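Local coordinates for protein coclaurine N-methyltransferase (Coptis japonica, PDB 6GKV) that catalyses the transfer of a methyl group from S-adenosylmethionine to the amine nitrogen of coclaurine and related tetrahydroisoquinolines in alkaloid biosynthesis, at residues 50-55 with 264-269; 196-201 with 226-231; 202-207 with 255-260. All blocks are in the same frame, centred on the assembly; numbering follows the deposited sequence.

Contact 1 of 3, residues 50-55 with 264-269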
loop_
_atom_site.group_PDB
_atom_site.type_symbol
_atom_site.label_atom_id
_atom_site.label_comp_id
_atom_site.label_asym_id
_atom_site.label_seq_id
_atom_site.Cartn_x
_atom_site.Cartn_y
_atom_site.Cartn_z
ATOM N N GLU A 50 -4.808 -10.694 -4.370
ATOM C CA GLU A 50 -3.733 -10.964 -5.355
ATOM C C GLU A 50 -2.371 -10.485 -4.877
ATOM O O GLU A 50 -1.371 -11.157 -5.068
ATOM C CB GLU A 50 -4.030 -10.307 -6.702
ATOM C CG GLU A 50 -5.069 -11.031 -7.520
ATOM C CD GLU A 50 -4.695 -12.498 -7.748
ATOM O OE1 GLU A 50 -3.550 -12.773 -8.189
ATOM O OE2 GLU A 50 -5.544 -13.377 -7.476
ATOM N N ILE A 51 -2.328 -9.323 -4.243
ATOM C CA ILE A 51 -1.063 -8.834 -3.724
ATOM C C ILE A 51 -0.558 -9.758 -2.610
ATOM O O ILE A 51 0.638 -9.921 -2.435
ATOM C CB ILE A 51 -1.175 -7.383 -3.201
ATOM C CG1 ILE A 51 -1.619 -6.441 -4.325
ATOM C CG2 ILE A 51 0.188 -6.899 -2.623
ATOM C CD1 ILE A 51 -0.550 -6.227 -5.371
ATOM N N GLN A 52 -1.476 -10.376 -1.869
ATOM C CA GLN A 52 -1.097 -11.202 -0.729
ATOM C C GLN A 52 -0.621 -12.581 -1.183
ATOM O O GLN A 52 0.279 -13.152 -0.573
ATOM C CB GLN A 52 -2.274 -11.338 0.244
ATOM C CG GLN A 52 -2.665 -10.028 0.906
ATOM C CD GLN A 52 -1.512 -9.416 1.658
ATOM O OE1 GLN A 52 -1.113 -9.924 2.707
ATOM N NE2 GLN A 52 -0.953 -8.324 1.120
ATOM N N ASN A 53 -1.242 -13.106 -2.242
ATOM C CA ASN A 53 -0.846 -14.358 -2.835
ATOM C C ASN A 53 0.598 -14.283 -3.281
ATOM O O ASN A 53 1.388 -15.193 -3.026
ATOM C CB ASN A 53 -1.745 -14.700 -4.015
ATOM C CG ASN A 53 -3.129 -15.103 -3.582
ATOM O OD1 ASN A 53 -3.370 -15.306 -2.395
ATOM N ND2 ASN A 53 -4.051 -15.230 -4.539
ATOM N N LEU A 54 0.953 -13.172 -3.912
ATOM C CA LEU A 54 2.320 -12.997 -4.359
ATOM C C LEU A 54 3.293 -12.686 -3.194
ATOM O O LEU A 54 4.353 -13.299 -3.100
ATOM C CB LEU A 54 2.385 -11.906 -5.435
ATOM C CG LEU A 54 3.733 -11.850 -6.159
ATOM C CD1 LEU A 54 4.125 -13.240 -6.644
ATOM C CD2 LEU A 54 3.711 -10.859 -7.303
ATOM N N THR A 55 2.947 -11.763 -2.300
ATOM C CA THR A 55 3.846 -11.462 -1.176
ATOM C C THR A 55 4.168 -12.731 -0.395
ATOM O O THR A 55 5.294 -12.925 0.052
ATOM C CB THR A 55 3.263 -10.423 -0.204
ATOM O OG1 THR A 55 1.941 -10.827 0.172
ATOM C CG2 THR A 55 3.193 -9.051 -0.860
ATOM N N PHE A 264 6.682 -3.225 -1.345
ATOM C CA PHE A 264 7.653 -3.408 -0.295
ATOM C C PHE A 264 7.166 -2.834 1.012
ATOM O O PHE A 264 7.799 -3.012 2.045
ATOM C CB PHE A 264 8.975 -2.816 -0.735
ATOM C CG PHE A 264 9.501 -3.469 -1.972
ATOM C CD1 PHE A 264 9.869 -4.803 -1.948
ATOM C CD2 PHE A 264 9.583 -2.778 -3.170
ATOM C CE1 PHE A 264 10.338 -5.448 -3.098
ATOM C CE2 PHE A 264 10.050 -3.408 -4.317
ATOM C CZ PHE A 264 10.424 -4.749 -4.281
ATOM N N LEU A 265 5.997 -2.196 0.973
ATOM C CA LEU A 265 5.291 -1.847 2.187
ATOM C C LEU A 265 4.962 -3.126 2.959
ATOM O O LEU A 265 4.650 -3.086 4.157
ATOM C CB LEU A 265 4.007 -1.062 1.874
ATOM C CG LEU A 265 4.158 0.285 1.137
ATOM C CD1 LEU A 265 2.821 0.976 0.962
ATOM C CD2 LEU A 265 5.158 1.230 1.822
ATOM N N TYR A 266 5.019 -4.262 2.262
ATOM C CA TYR A 266 4.601 -5.532 2.848
ATOM C C TYR A 266 5.798 -6.342 3.300
ATOM O O TYR A 266 5.659 -7.492 3.714
ATOM C CB TYR A 266 3.772 -6.337 1.848
ATOM C CG TYR A 266 2.366 -5.808 1.626
ATOM C CD1 TYR A 266 1.366 -6.004 2.589
ATOM C CD2 TYR A 266 2.034 -5.127 0.465
ATOM C CE1 TYR A 266 0.086 -5.528 2.412
ATOM C CE2 TYR A 266 0.722 -4.638 0.260
ATOM C CZ TYR A 266 -0.241 -4.852 1.238
ATOM O OH TYR A 266 -1.527 -4.392 1.054
ATOM N N PHE A 267 6.974 -5.734 3.201
ATOM C CA PHE A 267 8.226 -6.390 3.564
ATOM C C PHE A 267 8.992 -5.492 4.547
ATOM O O PHE A 267 10.031 -4.905 4.220
ATOM C CB PHE A 267 9.052 -6.711 2.301
ATOM C CG PHE A 267 8.482 -7.853 1.487
ATOM C CD1 PHE A 267 8.719 -9.186 1.861
ATOM C CD2 PHE A 267 7.712 -7.603 0.366
ATOM C CE1 PHE A 267 8.183 -10.244 1.133
ATOM C CE2 PHE A 267 7.143 -8.645 -0.354
ATOM C CZ PHE A 267 7.391 -9.976 0.020
ATOM N N GLN A 268 8.437 -5.376 5.753
ATOM C CA GLN A 268 8.924 -4.428 6.742
ATOM C C GLN A 268 9.207 -5.109 8.066
ATOM O O GLN A 268 9.060 -4.492 9.128
ATOM C CB GLN A 268 7.916 -3.286 6.939
ATOM C CG GLN A 268 7.826 -2.383 5.734
ATOM C CD GLN A 268 7.112 -1.073 6.011
ATOM O OE1 GLN A 268 7.685 -0.152 6.586
ATOM N NE2 GLN A 268 5.856 -0.979 5.585
ATOM N N ASP A 269 9.619 -6.377 7.992
ATOM C CA ASP A 269 10.021 -7.131 9.168
ATOM C C ASP A 269 11.325 -6.626 9.800
ATOM O O ASP A 269 11.528 -6.809 10.991
ATOM C CB ASP A 269 10.166 -8.603 8.826
ATOM C CG ASP A 269 8.844 -9.266 8.548
ATOM O OD1 ASP A 269 7.798 -8.622 8.752
ATOM O OD2 ASP A 269 8.841 -10.447 8.148
#

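Contact 2 of 3, residues 196-201 with 226-231. With SAH (S-adenosyl-L-homocysteine), chain C; F2W (6,7-dimethoxy-2-methyl-1,2,3,4-tetrahydroisoquinolin-2-ium), chain D.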
loop_
_atom_site.group_PDB
_atom_site.type_symbol
_atom_site.label_atom_id
_atom_site.label_comp_id
_atom_site.label_asym_id
_atom_site.label_seq_id
_atom_site.Cartn_x
_atom_site.Cartn_y
_atom_site.Cartn_z
ATOM N N VAL A 196 19.774 1.203 -3.570
ATOM C CA VAL A 196 19.430 0.073 -4.414
ATOM C C VAL A 196 18.575 0.521 -5.595
ATOM O O VAL A 196 17.365 0.711 -5.448
ATOM C CB VAL A 196 18.665 -1.011 -3.629
ATOM C CG1 VAL A 196 18.473 -2.259 -4.510
ATOM C CG2 VAL A 196 19.423 -1.394 -2.365
ATOM N N ILE A 197 19.190 0.674 -6.764
ATOM C CA ILE A 197 18.470 1.167 -7.931
ATOM C C ILE A 197 18.133 0.056 -8.930
ATOM O O ILE A 197 18.966 -0.356 -9.728
ATOM C CB ILE A 197 19.260 2.274 -8.655
ATOM C CG1 ILE A 197 19.741 3.297 -7.637
ATOM C CG2 ILE A 197 18.393 2.955 -9.754
ATOM C CD1 ILE A 197 18.628 3.881 -6.785
ATOM N N GLU A 198 16.895 -0.418 -8.852
ATOM C CA GLU A 198 16.327 -1.364 -9.813
ATOM C C GLU A 198 17.097 -2.671 -9.796
ATOM O O GLU A 198 17.641 -3.088 -10.800
ATOM C CB GLU A 198 16.278 -0.747 -11.220
ATOM C CG GLU A 198 15.293 0.419 -11.308
ATOM C CD GLU A 198 15.100 0.965 -12.708
ATOM O OE1 GLU A 198 15.398 0.250 -13.694
ATOM O OE2 GLU A 198 14.663 2.129 -12.823
ATOM N N LEU A 199 17.118 -3.316 -8.632
ATOM C CA LEU A 199 17.808 -4.586 -8.456
ATOM C C LEU A 199 16.813 -5.675 -8.088
ATOM O O LEU A 199 16.902 -6.804 -8.574
ATOM C CB LEU A 199 18.872 -4.472 -7.375
ATOM C CG LEU A 199 19.504 -5.793 -6.927
ATOM C CD1 LEU A 199 20.446 -6.331 -8.003
ATOM C CD2 LEU A 199 20.215 -5.635 -5.589
ATOM N N PHE A 200 15.850 -5.309 -7.247
ATOM C CA PHE A 200 14.870 -6.238 -6.675
ATOM C C PHE A 200 14.012 -6.932 -7.699
ATOM O O PHE A 200 13.542 -8.048 -7.456
ATOM C CB PHE A 200 13.949 -5.497 -5.684
ATOM C CG PHE A 200 14.561 -5.275 -4.334
ATOM C CD1 PHE A 200 15.938 -5.151 -4.184
ATOM C CD2 PHE A 200 13.763 -5.243 -3.198
ATOM C CE1 PHE A 200 16.515 -4.968 -2.917
ATOM C CE2 PHE A 200 14.335 -5.068 -1.920
ATOM C CZ PHE A 200 15.708 -4.929 -1.782
ATOM N N GLU A 201 13.799 -6.271 -8.840
ATOM C CA GLU A 201 13.065 -6.859 -9.963
ATOM C C GLU A 201 13.624 -8.219 -10.429
ATOM O O GLU A 201 12.918 -9.007 -11.073
ATOM C CB GLU A 201 13.048 -5.882 -11.150
ATOM C CG GLU A 201 12.199 -4.603 -10.912
ATOM C CD GLU A 201 13.019 -3.419 -10.424
ATOM O OE1 GLU A 201 13.930 -3.610 -9.603
ATOM O OE2 GLU A 201 12.769 -2.287 -10.891
ATOM N N GLU A 226 14.778 2.189 -5.450
ATOM C CA GLU A 226 13.980 2.451 -6.640
ATOM C C GLU A 226 13.642 1.132 -7.344
ATOM O O GLU A 226 14.523 0.285 -7.569
ATOM C CB GLU A 226 14.701 3.390 -7.612
ATOM C CG GLU A 226 13.861 3.736 -8.861
ATOM C CD GLU A 226 14.630 4.551 -9.909
ATOM O OE1 GLU A 226 14.763 5.779 -9.741
ATOM O OE2 GLU A 226 15.106 3.971 -10.903
ATOM N N HIS A 227 12.362 0.955 -7.673
ATOM C CA HIS A 227 11.947 -0.166 -8.490
ATOM C C HIS A 227 10.874 0.288 -9.437
ATOM O O HIS A 227 10.044 1.108 -9.080
ATOM C CB HIS A 227 11.426 -1.318 -7.649
ATOM C CG HIS A 227 10.239 -0.968 -6.814
ATOM N ND1 HIS A 227 8.947 -1.233 -7.216
ATOM C CD2 HIS A 227 10.143 -0.395 -5.591
ATOM C CE1 HIS A 227 8.106 -0.841 -6.274
ATOM N NE2 HIS A 227 8.805 -0.329 -5.276
ATOM N N ILE A 228 10.884 -0.233 -10.651
ATOM C CA ILE A 228 9.796 0.068 -11.542
ATOM C C ILE A 228 8.602 -0.717 -10.998
ATOM O O ILE A 228 8.793 -1.660 -10.230
ATOM C CB ILE A 228 10.144 -0.290 -13.002
ATOM C CG1 ILE A 228 10.667 -1.723 -13.094
ATOM C CG2 ILE A 228 11.215 0.658 -13.502
ATOM C CD1 ILE A 228 9.600 -2.764 -13.232
ATOM N N CYS A 229 7.381 -0.332 -11.365
ATOM C CA CYS A 229 6.197 -1.010 -10.839
ATOM C C CYS A 229 5.000 -0.827 -11.747
ATOM O O CYS A 229 5.064 -0.057 -12.719
ATOM C CB CYS A 229 5.863 -0.474 -9.456
ATOM S SG CYS A 229 5.344 1.240 -9.540
ATOM N N HIS A 230 3.920 -1.555 -11.458
ATOM C CA HIS A 230 2.614 -1.090 -11.884
ATOM C C HIS A 230 1.910 -0.497 -10.666
ATOM O O HIS A 230 2.061 -0.995 -9.549
ATOM C CB HIS A 230 1.760 -2.192 -12.499
ATOM C CG HIS A 230 0.414 -1.692 -12.936
ATOM N ND1 HIS A 230 -0.692 -1.726 -12.117
ATOM C CD2 HIS A 230 0.023 -1.075 -14.083
ATOM C CE1 HIS A 230 -1.722 -1.190 -12.760
ATOM N NE2 HIS A 230 -1.313 -0.789 -13.950
ATOM N N LYS A 231 1.137 0.555 -10.867
ATOM C CA LYS A 231 0.614 1.303 -9.720
ATOM C C LYS A 231 -0.267 0.454 -8.798
ATOM O O LYS A 231 -0.333 0.701 -7.604
ATOM C CB LYS A 231 -0.160 2.529 -10.190
ATOM C CG LYS A 231 -1.534 2.261 -10.816
ATOM C CD LYS A 231 -2.255 3.605 -11.012
ATOM C CE LYS A 231 -3.406 3.522 -11.997
ATOM N NZ LYS A 231 -3.774 4.877 -12.503
HETATM N N SAH C . 21.818 0.139 -10.674
HETATM C CA SAH C . 22.382 0.327 -12.004
HETATM C CB SAH C . 21.951 -0.793 -12.940
HETATM C CG SAH C . 20.557 -1.365 -12.701
HETATM S SD SAH C . 20.270 -2.836 -13.724
HETATM C C SAH C . 21.980 1.665 -12.603
HETATM O O SAH C . 21.037 2.272 -12.092
HETATM O OXT SAH C . 22.569 2.147 -13.586
HETATM C "C5'" SAH C . 20.469 -3.988 -12.335
HETATM C "C4'" SAH C . 21.889 -4.053 -11.760
HETATM O "O4'" SAH C . 21.956 -5.012 -10.715
HETATM C "C3'" SAH C . 22.927 -4.468 -12.794
HETATM O "O3'" SAH C . 24.117 -3.764 -12.547
HETATM C "C2'" SAH C . 23.207 -5.924 -12.516
HETATM O "O2'" SAH C . 24.548 -6.197 -12.837
HETATM C "C1'" SAH C . 22.923 -6.010 -11.017
HETATM N N9 SAH C . 22.469 -7.350 -10.581
HETATM C C8 SAH C . 21.440 -8.115 -11.088
HETATM N N7 SAH C . 21.379 -9.275 -10.384
HETATM C C5 SAH C . 22.356 -9.262 -9.435
HETATM C C6 SAH C . 22.753 -10.181 -8.456
HETATM N N6 SAH C . 22.127 -11.352 -8.312
HETATM N N1 SAH C . 23.815 -9.868 -7.627
HETATM C C2 SAH C . 24.480 -8.663 -7.772
HETATM N N3 SAH C . 24.083 -7.760 -8.738
HETATM C C4 SAH C . 23.043 -8.059 -9.555
HETATM C CAM F2W D . 12.943 -1.634 -20.917
HETATM O OAK F2W D . 12.032 -2.247 -19.976
HETATM C CAB F2W D . 12.651 -2.425 -18.763
HETATM C CAA F2W D . 13.962 -2.012 -18.501
HETATM C CAF F2W D . 14.492 -2.257 -17.238
HETATM C CAJ F2W D . 15.765 -1.852 -16.874
HETATM C CAI F2W D . 16.454 -2.602 -15.689
HETATM N NAH F2W D . 15.533 -2.416 -14.556
HETATM C CAO F2W D . 16.082 -3.357 -13.560
HETATM C CAG F2W D . 14.355 -3.107 -15.087
HETATM C CAE F2W D . 13.721 -2.813 -16.253
HETATM C CAD F2W D . 12.427 -3.253 -16.523
HETATM C CAC F2W D . 11.884 -3.018 -17.773
HETATM O OAL F2W D . 10.624 -3.397 -18.153
HETATM C CAN F2W D . 9.761 -4.019 -17.181
HETATM O O HOH W 1 14.910 -2.354 -7.009
#

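Contact 3 of 3, residues 202-207 with 255-260. With SAH (S-adenosyl-L-homocysteine), chain C.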
loop_
_atom_site.group_PDB
_atom_site.type_symbol
_atom_site.label_atom_id
_atom_site.label_comp_id
_atom_site.label_asym_id
_atom_site.label_seq_id
_atom_site.Cartn_x
_atom_site.Cartn_y
_atom_site.Cartn_z
ATOM N N HIS A 202 14.893 -8.472 -10.102
ATOM C CA HIS A 202 15.598 -9.716 -10.437
ATOM C C HIS A 202 15.617 -10.707 -9.286
ATOM O O HIS A 202 16.064 -11.844 -9.428
ATOM C CB HIS A 202 17.030 -9.396 -10.834
ATOM C CG HIS A 202 17.139 -8.529 -12.047
ATOM N ND1 HIS A 202 16.573 -8.872 -13.257
ATOM C CD2 HIS A 202 17.766 -7.345 -12.244
ATOM C CE1 HIS A 202 16.842 -7.933 -14.148
ATOM N NE2 HIS A 202 17.566 -6.997 -13.558
ATOM N N MET A 203 15.159 -10.248 -8.126
ATOM C CA MET A 203 15.161 -11.069 -6.925
ATOM C C MET A 203 13.806 -11.708 -6.752
ATOM O O MET A 203 12.906 -11.450 -7.535
ATOM C CB MET A 203 15.520 -10.235 -5.698
ATOM C CG MET A 203 16.766 -9.400 -5.879
ATOM S SD MET A 203 18.259 -10.398 -6.075
ATOM C CE MET A 203 18.960 -9.686 -7.564
ATOM N N LYS A 204 13.673 -12.535 -5.719
ATOM C CA LYS A 204 12.431 -13.229 -5.441
ATOM C C LYS A 204 12.030 -13.026 -3.987
ATOM O O LYS A 204 11.153 -12.216 -3.685
ATOM C CB LYS A 204 12.562 -14.722 -5.746
ATOM C CG LYS A 204 12.894 -15.036 -7.194
ATOM C CD LYS A 204 11.842 -14.461 -8.137
ATOM C CE LYS A 204 12.116 -14.849 -9.599
ATOM N NZ LYS A 204 11.358 -13.962 -10.524
ATOM N N ASN A 205 12.679 -13.764 -3.090
ATOM C CA ASN A 205 12.355 -13.694 -1.671
ATOM C C ASN A 205 12.871 -12.410 -1.007
ATOM O O ASN A 205 13.994 -12.366 -0.488
ATOM C CB ASN A 205 12.897 -14.913 -0.927
ATOM C CG ASN A 205 12.410 -14.984 0.510
ATOM O OD1 ASN A 205 12.161 -13.961 1.147
ATOM N ND2 ASN A 205 12.267 -16.197 1.028
ATOM N N TYR A 206 12.000 -11.399 -0.978
ATOM C CA TYR A 206 12.330 -10.059 -0.507
ATOM C C TYR A 206 12.496 -9.981 1.002
ATOM O O TYR A 206 13.259 -9.163 1.521
ATOM C CB TYR A 206 11.245 -9.088 -0.943
ATOM C CG TYR A 206 11.138 -8.860 -2.432
ATOM C CD1 TYR A 206 12.249 -8.518 -3.184
ATOM C CD2 TYR A 206 9.917 -8.974 -3.079
ATOM C CE1 TYR A 206 12.144 -8.300 -4.540
ATOM C CE2 TYR A 206 9.801 -8.755 -4.434
ATOM C CZ TYR A 206 10.916 -8.423 -5.164
ATOM O OH TYR A 206 10.798 -8.191 -6.525
ATOM N N GLU A 207 11.775 -10.825 1.718
ATOM C CA GLU A 207 11.948 -10.884 3.169
ATOM C C GLU A 207 13.395 -11.301 3.516
ATOM O O GLU A 207 14.014 -10.708 4.407
ATOM C CB GLU A 207 10.924 -11.847 3.800
ATOM C CG GLU A 207 11.115 -12.099 5.296
ATOM C CD GLU A 207 10.313 -13.293 5.808
ATOM O OE1 GLU A 207 9.201 -13.536 5.304
ATOM O OE2 GLU A 207 10.802 -14.006 6.708
ATOM N N THR A 255 13.286 -14.193 -14.842
ATOM C CA THR A 255 14.309 -13.288 -14.307
ATOM C C THR A 255 13.755 -11.947 -13.845
ATOM O O THR A 255 14.513 -11.101 -13.371
ATOM C CB THR A 255 15.432 -12.956 -15.346
ATOM O OG1 THR A 255 14.838 -12.536 -16.580
ATOM C CG2 THR A 255 16.321 -14.154 -15.594
ATOM N N MET A 256 12.453 -11.737 -14.031
ATOM C CA MET A 256 11.838 -10.437 -13.759
ATOM C C MET A 256 10.540 -10.533 -12.984
ATOM O O MET A 256 9.716 -11.415 -13.242
ATOM C CB MET A 256 11.583 -9.680 -15.064
ATOM C CG MET A 256 12.811 -8.963 -15.604
ATOM S SD MET A 256 12.944 -7.318 -14.882
ATOM C CE MET A 256 11.220 -6.961 -14.763
ATOM N N ILE A 257 10.379 -9.620 -12.032
ATOM C CA ILE A 257 9.117 -9.409 -11.315
ATOM C C ILE A 257 8.686 -7.947 -11.474
ATOM O O ILE A 257 9.519 -7.031 -11.436
ATOM C CB ILE A 257 9.230 -9.755 -9.810
ATOM C CG1 ILE A 257 9.113 -11.256 -9.581
ATOM C CG2 ILE A 257 8.128 -9.130 -9.029
ATOM C CD1 ILE A 257 9.324 -11.644 -8.132
ATOM N N ILE A 258 7.395 -7.734 -11.719
ATOM C CA ILE A 258 6.850 -6.377 -11.688
ATOM C C ILE A 258 6.069 -6.170 -10.395
ATOM O O ILE A 258 4.950 -6.691 -10.254
ATOM C CB ILE A 258 5.925 -6.094 -12.884
ATOM C CG1 ILE A 258 6.621 -6.486 -14.184
ATOM C CG2 ILE A 258 5.491 -4.624 -12.885
ATOM C CD1 ILE A 258 7.857 -5.660 -14.478
ATOM N N PRO A 259 6.668 -5.449 -9.431
ATOM C CA PRO A 259 5.941 -5.216 -8.172
ATOM C C PRO A 259 4.835 -4.154 -8.320
ATOM O O PRO A 259 4.856 -3.341 -9.237
ATOM C CB PRO A 259 7.048 -4.743 -7.190
ATOM C CG PRO A 259 8.363 -4.712 -7.988
ATOM C CD PRO A 259 7.982 -4.766 -9.460
ATOM N N SER A 260 3.850 -4.190 -7.440
ATOM C CA SER A 260 2.962 -3.042 -7.245
ATOM C C SER A 260 3.758 -1.906 -6.666
ATOM O O SER A 260 4.813 -2.119 -6.060
ATOM C CB SER A 260 1.825 -3.389 -6.298
ATOM O OG SER A 260 2.394 -3.895 -5.100
HETATM N N SAH C . 21.818 0.139 -10.674
HETATM C CA SAH C . 22.382 0.327 -12.004
HETATM C CB SAH C . 21.951 -0.793 -12.940
HETATM C CG SAH C . 20.557 -1.365 -12.701
HETATM S SD SAH C . 20.270 -2.836 -13.724
HETATM C C SAH C . 21.980 1.665 -12.603
HETATM O O SAH C . 21.037 2.272 -12.092
HETATM O OXT SAH C . 22.569 2.147 -13.586
HETATM C "C5'" SAH C . 20.469 -3.988 -12.335
HETATM C "C4'" SAH C . 21.889 -4.053 -11.760
HETATM O "O4'" SAH C . 21.956 -5.012 -10.715
HETATM C "C3'" SAH C . 22.927 -4.468 -12.794
HETATM O "O3'" SAH C . 24.117 -3.764 -12.547
HETATM C "C2'" SAH C . 23.207 -5.924 -12.516
HETATM O "O2'" SAH C . 24.548 -6.197 -12.837
HETATM C "C1'" SAH C . 22.923 -6.010 -11.017
HETATM N N9 SAH C . 22.469 -7.350 -10.581
HETATM C C8 SAH C . 21.440 -8.115 -11.088
HETATM N N7 SAH C . 21.379 -9.275 -10.384
HETATM C C5 SAH C . 22.356 -9.262 -9.435
HETATM C C6 SAH C . 22.753 -10.181 -8.456
HETATM N N6 SAH C . 22.127 -11.352 -8.312
HETATM N N1 SAH C . 23.815 -9.868 -7.627
HETATM C C2 SAH C . 24.480 -8.663 -7.772
HETATM N N3 SAH C . 24.083 -7.760 -8.738
HETATM C C4 SAH C . 23.043 -8.059 -9.555
#

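Contact 1 of 3, residues 50-55 with 264-269
Tyr266 packs its side chain against Ile51, Gln52 and Thr55, which follow one side of helix 44-58. The contact joins this helix to a short 3-10 turn of the Rossmann-like methyltransferase domain, close to the dimer interface. The turn ends at Tyr266, in the loop between strand 257-258 and strand 272-279. The latter is an outermost strand of the seven-stranded mixed sheet within this chain.

Tyr266 can be followed outward from its CB, which lies 3.9 Å from Thr55 CG2. CG is anti to the residue's own carbonyl carbon (chi1 -73°), and this carries the ring past Thr55 toward Gln52 and Ile51. On one flank, CD2 and CE2 meet the branch methyl of Ile51, with Ile51 CG2 3.7 Å from Tyr266 CE2. On the other flank, CD1 and CE1 run beneath Gln52 NE2. Gln52 NE2 stands over one ring face, offset toward the rim, 3.3 Å from Tyr266 CE1 and 3.5 Å from Tyr266 CZ. The amide and ring planes are 56° apart, so the two groups do not stack flat. The Gln52 chain bends at chi2 (-58°), which brings NE2 over the ring. At the tip, Tyr266 OH is hydrogen-bonded to His276 ND1 of the second subunit. The ring thus packs on helix 44-58 while its hydroxyl ties this subunit to its partner. Gln52 also packs on Asn275 of that subunit.

Phe267 adds a second aromatic ring beside Thr55. Its side chain crosses that of Thr55 at a slant and also packs on helix 206-215. The threonine methyl CG2 comes to 4.0 Å from Phe267 CE2, and the backbone oxygen Thr55 O lies 3.6 Å from Phe267 CZ.

Contact 2 of 3, residues 196-201 with 226-231
Glu198 and Glu226 run alongside each other with their acid groups at the same end, Glu198 OE2 2.7 Å from Glu226 OE2. Their carboxylate planes are 42° apart. The other oxygen, Glu198 OE1, accepts a hydrogen bond of 2.8 Å from NAH of the bound N-methylheliamine. Beyond CG the Glu198 chain is extended (chi2 -174°), which carries the acid from the strand end to the ligand amine. Just before it, Ile197 O accepts a bond of 3.0 Å from the amino nitrogen N of SAH.

The next shell is backbone. Ile197 and Glu226 form a parallel bridge, with Glu226 N bonded to Val196 O and Glu198 N to Glu226 O. The two strands belong to a beta-alpha-beta unit of the Rossmann-like fold, linked through helix 206-215. Glu201 ties the loop back to the second strand. Its OE2 accepts from Ile228 N at 2.8 Å, met from above the carboxylate plane. A water donates to Glu201 OE1 and Glu226 O and accepts from Leu199 N.

Farther out, Tyr115 and His346 bond Glu226 OE1, and Cys94 N bonds Glu198 OE2. The Glu198 carboxylate is therefore gripped at both oxygens, which limits its rotation. The ligand methyl carbon CAO lies 4.2 Å from SAH SD, consistent with a methyl group just passed from sulfur to the nitrogen that Glu198 holds.

Contact 3 of 3, residues 202-207 with 255-260
His202 turns the edge of its ring to the backbone of Thr255. Its ND1 donates to Thr255 O over 3.0 Å, with an N-H...O angle of 161°, and the oxygen lies near the ring plane. CG anti to its carbonyl carbon (chi1 -62°) swings the ring there. Met256 SD approaches the same ring obliquely, 4.0 Å from His202 CE1. On the cofactor side, His202 CD2 lies 3.9 Å from C8 of the SAH adenine, and the bound N-methylheliamine also touches His202.

Ile257 meets two side chains. Lys204 crosses it at a slant, with Lys204 CD 3.8 Å from Ile257 CD1. Tyr206 and Ile257 point toward each other, with Tyr206 OH 3.8 Å from Ile257 CG2. That hydroxyl bonds to Phe200 O. One face of the Tyr206 ring is covered by Lys204 O, 3.5 Å above the plane and over its centre.

The contact joins the loop after strand 191-197, where Asn205 is the N-cap of helix 206-215, to strand 257-258. Both parts line the active-site pocket: Met203 reaches the adenine with CE, and Ile258 touches the N-methylheliamine. Tyr75 OH bonds His202 NE2, so the imidazole is held at both nitrogens. A leucine here would lack both ring nitrogens and would probably leave Thr255 O and the hydroxyl of Tyr75 without their partner. The two bonds fix the ring's rotation and keep CD2 obliquely beside the adenine.

All three contacts are buried, but at different depths. Contact 2 is the most central and largely polar. It joins two parallel strands of the main sheet beside both ligands. Contact 3 is next to it and touches both ligands as well. It mixes one polar tie with apolar packing. Glu201 O and Ile257 N link the two through a probable backbone hydrogen bond. Contact 1 lies about 20 Å from the chain centre, away from the ligands. It is mainly aromatic and apolar, with an amide nitrogen over one ring, and its polar tie, from Tyr266 OH, goes to the second subunit. Phe264 packs inward on His227 and Phe200 of contact 2 and Tyr206 of contact 3.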